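Local coordinates for Peptidase_M23 domain-containing protein (Enterococcus faecalis, PDB 6SMK) that probably cleaves peptide cross-links of bacterial cell walls, as the zinc-dependent M23-family endopeptidase domain of a prophage-encoded peptidoglycan hydrolase, at residues A[12-17]-A[30-35]. The protein carries 1 engineered substitution. Residues are numbered along the deposited sequence; the frame is centred on the assembly and turned at random.
With ZN (zinc ion), chain F.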
ATOM      1  N   PHE A  12       9.559  -8.482   4.805  1.00 79.79           N
ATOM      2  CA  PHE A  12       9.338  -7.558   3.696  1.00 84.38           C
ATOM      3  C   PHE A  12      10.659  -6.946   3.259  1.00 78.79           C
ATOM      4  O   PHE A  12      11.413  -6.422   4.079  1.00 76.94           O
ATOM      5  CB  PHE A  12       8.356  -6.449   4.093  1.00 65.15           C
ATOM      6  CG  PHE A  12       6.968  -6.940   4.387  1.00 57.58           C
ATOM      7  CD1 PHE A  12       6.045  -7.086   3.385  1.00 57.98           C
ATOM      8  CD2 PHE A  12       6.596  -7.261   5.666  1.00 68.55           C
ATOM      9  CE1 PHE A  12       4.782  -7.541   3.662  1.00 62.75           C
ATOM     10  CE2 PHE A  12       5.331  -7.713   5.944  1.00 73.73           C
ATOM     11  CZ  PHE A  12       4.427  -7.852   4.949  1.00 65.25           C
ATOM     12  N   VAL A  13      10.944  -7.013   1.964  1.00 74.08           N
ATOM     13  CA  VAL A  13      12.142  -6.383   1.425  1.00 89.75           C
ATOM     14  C   VAL A  13      11.753  -5.465   0.273  1.00 90.55           C
ATOM     15  O   VAL A  13      11.075  -5.888  -0.670  1.00 95.34           O
ATOM     16  CB  VAL A  13      13.211  -7.406   0.988  1.00 74.71           C
ATOM     17  CG1 VAL A  13      12.619  -8.478   0.118  1.00 90.07           C
ATOM     18  CG2 VAL A  13      14.325  -6.696   0.267  1.00 73.28           C
ATOM     19  N   ARG A  14      12.181  -4.206   0.376  1.00 86.92           N
ATOM     20  CA  ARG A  14      11.914  -3.170  -0.612  1.00 77.03           C
ATOM     21  C   ARG A  14      12.607  -3.482  -1.925  1.00 82.63           C
ATOM     22  O   ARG A  14      13.799  -3.814  -1.947  1.00 97.70           O
ATOM     23  CB  ARG A  14      12.411  -1.837  -0.068  1.00 75.41           C
ATOM     24  CG  ARG A  14      12.063  -0.618  -0.836  1.00 75.82           C
ATOM     25  CD  ARG A  14      11.939   0.512   0.164  1.00 79.15           C
ATOM     26  NE  ARG A  14      12.027   1.836  -0.434  1.00 85.65           N
ATOM     27  CZ  ARG A  14      11.590   2.931   0.168  1.00 83.81           C
ATOM     28  NH1 ARG A  14      11.040   2.849   1.372  1.00 77.73           N
ATOM     29  NH2 ARG A  14      11.695   4.102  -0.436  1.00 92.29           N
ATOM     30  N   THR A  15      11.863  -3.351  -3.025  1.00 82.85           N
ATOM     31  CA  THR A  15      12.374  -3.693  -4.348  1.00 92.16           C
ATOM     32  C   THR A  15      12.307  -2.523  -5.319  1.00101.91           C
ATOM     33  O   THR A  15      13.343  -2.098  -5.838  1.00111.49           O
ATOM     34  CB  THR A  15      11.615  -4.894  -4.917  1.00 85.79           C
ATOM     35  OG1 THR A  15      10.246  -4.524  -5.140  1.00 87.09           O
ATOM     36  CG2 THR A  15      11.685  -6.050  -3.963  1.00 84.43           C
ATOM     37  N   SER A  16      11.126  -2.000  -5.602  1.00 95.76           N
ATOM     38  CA  SER A  16      10.995  -0.885  -6.525  1.00104.28           C
ATOM     39  C   SER A  16      10.549   0.352  -5.758  1.00 97.44           C
ATOM     40  O   SER A  16       9.558   0.307  -5.017  1.00 90.45           O
ATOM     41  CB  SER A  16      10.020  -1.220  -7.648  1.00108.05           C
ATOM     42  OG  SER A  16       8.709  -0.901  -7.246  1.00122.04           O
ATOM     43  N   ASP A  17      11.275   1.452  -5.959  1.00100.93           N
ATOM     44  CA  ASP A  17      11.042   2.701  -5.263  1.00100.05           C
ATOM     45  C   ASP A  17       9.841   3.432  -5.863  1.00100.36           C
ATOM     46  O   ASP A  17       9.202   2.970  -6.815  1.00 98.93           O
ATOM     47  CB  ASP A  17      12.298   3.560  -5.323  1.00111.36           C
ATOM     48  CG  ASP A  17      13.142   3.442  -4.076  1.00123.99           C
ATOM     49  OD1 ASP A  17      12.642   2.871  -3.084  1.00122.08           O
ATOM     50  OD2 ASP A  17      14.295   3.929  -4.087  1.00128.31           O
ATOM     51  N   THR A  30       3.670   4.301  -8.652  1.00 86.72           N
ATOM     52  CA  THR A  30       2.823   5.184  -7.861  1.00 87.85           C
ATOM     53  C   THR A  30       2.912   4.914  -6.367  1.00 87.96           C
ATOM     54  O   THR A  30       2.249   5.594  -5.577  1.00 89.50           O
ATOM     55  CB  THR A  30       1.376   5.047  -8.337  1.00 85.05           C
ATOM     56  OG1 THR A  30       0.825   3.820  -7.862  1.00 89.84           O
ATOM     57  CG2 THR A  30       1.363   5.013  -9.820  1.00 79.27           C
ATOM     58  N   GLY A  31       3.716   3.958  -5.965  1.00 87.20           N
ATOM     59  CA  GLY A  31       3.921   3.661  -4.559  1.00 76.31           C
ATOM     60  C   GLY A  31       5.266   3.020  -4.370  1.00 72.82           C
ATOM     61  O   GLY A  31       6.178   3.190  -5.185  1.00 80.05           O
ATOM     62  N   ILE A  32       5.390   2.259  -3.294  1.00 69.91           N
ATOM     63  CA  ILE A  32       6.620   1.553  -2.977  1.00 73.14           C
ATOM     64  C   ILE A  32       6.295   0.075  -2.830  1.00 79.94           C
ATOM     65  O   ILE A  32       5.401  -0.292  -2.056  1.00 72.21           O
ATOM     66  CB  ILE A  32       7.253   2.097  -1.696  1.00 76.58           C
ATOM     67  CG1 ILE A  32       7.385   3.618  -1.817  1.00 74.08           C
ATOM     68  CG2 ILE A  32       8.571   1.377  -1.426  1.00 89.21           C
ATOM     69  CD1 ILE A  32       8.230   4.253  -0.745  1.00 81.96           C
ATOM     70  N   ASP A  33       7.007  -0.769  -3.576  1.00 76.52           N
ATOM     71  CA  ASP A  33       6.765  -2.206  -3.573  1.00 79.76           C
ATOM     72  C   ASP A  33       7.690  -2.883  -2.567  1.00 80.15           C
ATOM     73  O   ASP A  33       8.908  -2.674  -2.589  1.00 82.10           O
ATOM     74  CB  ASP A  33       6.979  -2.787  -4.977  1.00 89.98           C
ATOM     75  CG  ASP A  33       5.789  -2.553  -5.912  1.00 94.45           C
ATOM     76  OD1 ASP A  33       4.775  -1.977  -5.474  1.00119.50           O
ATOM     77  OD2 ASP A  33       5.858  -2.951  -7.094  1.00 97.69           O
ATOM     78  N   TYR A  34       7.113  -3.686  -1.677  1.00 71.48           N
ATOM     79  CA  TYR A  34       7.881  -4.517  -0.750  1.00 69.39           C
ATOM     80  C   TYR A  34       7.593  -5.979  -1.061  1.00 74.48           C
ATOM     81  O   TYR A  34       6.434  -6.410  -1.023  1.00 83.86           O
ATOM     82  CB  TYR A  34       7.525  -4.221   0.705  1.00 70.18           C
ATOM     83  CG  TYR A  34       8.128  -2.961   1.287  1.00 77.02           C
ATOM     84  CD1 TYR A  34       7.535  -1.725   1.074  1.00 78.63           C
ATOM     85  CD2 TYR A  34       9.267  -3.010   2.078  1.00 74.89           C
ATOM     86  CE1 TYR A  34       8.072  -0.573   1.619  1.00 86.86           C
ATOM     87  CE2 TYR A  34       9.808  -1.867   2.626  1.00 80.36           C
ATOM     88  CZ  TYR A  34       9.208  -0.650   2.395  1.00 95.05           C
ATOM     89  OH  TYR A  34       9.744   0.497   2.941  1.00105.34           O
ATOM     90  N   ALA A  35       8.639  -6.742  -1.357  1.00 68.27           N
ATOM     91  CA  ALA A  35       8.475  -8.143  -1.703  1.00 66.59           C
ATOM     92  C   ALA A  35       8.429  -9.010  -0.455  1.00 77.82           C
ATOM     93  O   ALA A  35       9.111  -8.740   0.538  1.00 88.16           O
ATOM     94  CB  ALA A  35       9.608  -8.609  -2.612  1.00 75.10           C
TER
HETATM   95 ZN    ZN F 201       3.681  -1.193  -7.208  1.00 85.14          ZN
HETATM   96  O   HOH W   1       3.066  -3.220  -8.137  1.00 59.89           O
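The Y34 ring carries the R14 side chain over one face: CG lies above the plane toward the rim, and CB makes an off-centre CH-pi contact, 4.2 Å from the ring centroid. From there the arginine runs on past the phenol, its guanidinium plane turned 79° from the ring, and R14 NH1 gives a hydrogen bond of 3.1 Å to Y34 OH near the guanidinium edge, a little out of its plane. I32 covers one guanidinium face with its CG2 and CD1 methyls, CD1 coming within 3.5 Å of R14 NH2. At the edge sits D17, gripped side-on: its OD1 lies in the guanidinium plane and accepts from R14 NE (2.9 Å), nearly along the C-O axis, and from R14 NH2, above the carboxylate plane. NH2 also has a salt bridge to D127, so two carboxylates fix the guanidinium's orientation and balance its charge. What brings R14 over the ring is CG standing anti to the backbone N (chi1 -172°) and a bend at chi2. Across the ring plane from R14, F12 CB comes obliquely to Y34 CD2 (4.1 Å), while F8 meets that ring edge-to-face.

Underneath, the two strands pair antiparallel. V13 and A35 exchange two backbone bonds, T15 N donates to D33 O, and D33 N donates to S16 O. The R14 and Y34 side chains take one face of this ladder, where the I32 methyls reach the guanidinium; V13, D33 and A35 take the other. There D33 CB packs 3.4 Å from S16 OG, and D33 OD1 binds zinc at 2.2 Å; OD2 accepts a hydrogen bond from the zinc-bound water. H29 and H111 complete the protein ligands, with H111 on strand 109-116, which pairs with the other edge of strand 28-35. This outer hairpin thus presents the aspartate of the His-Asp-His zinc site characteristic of M23 peptidases.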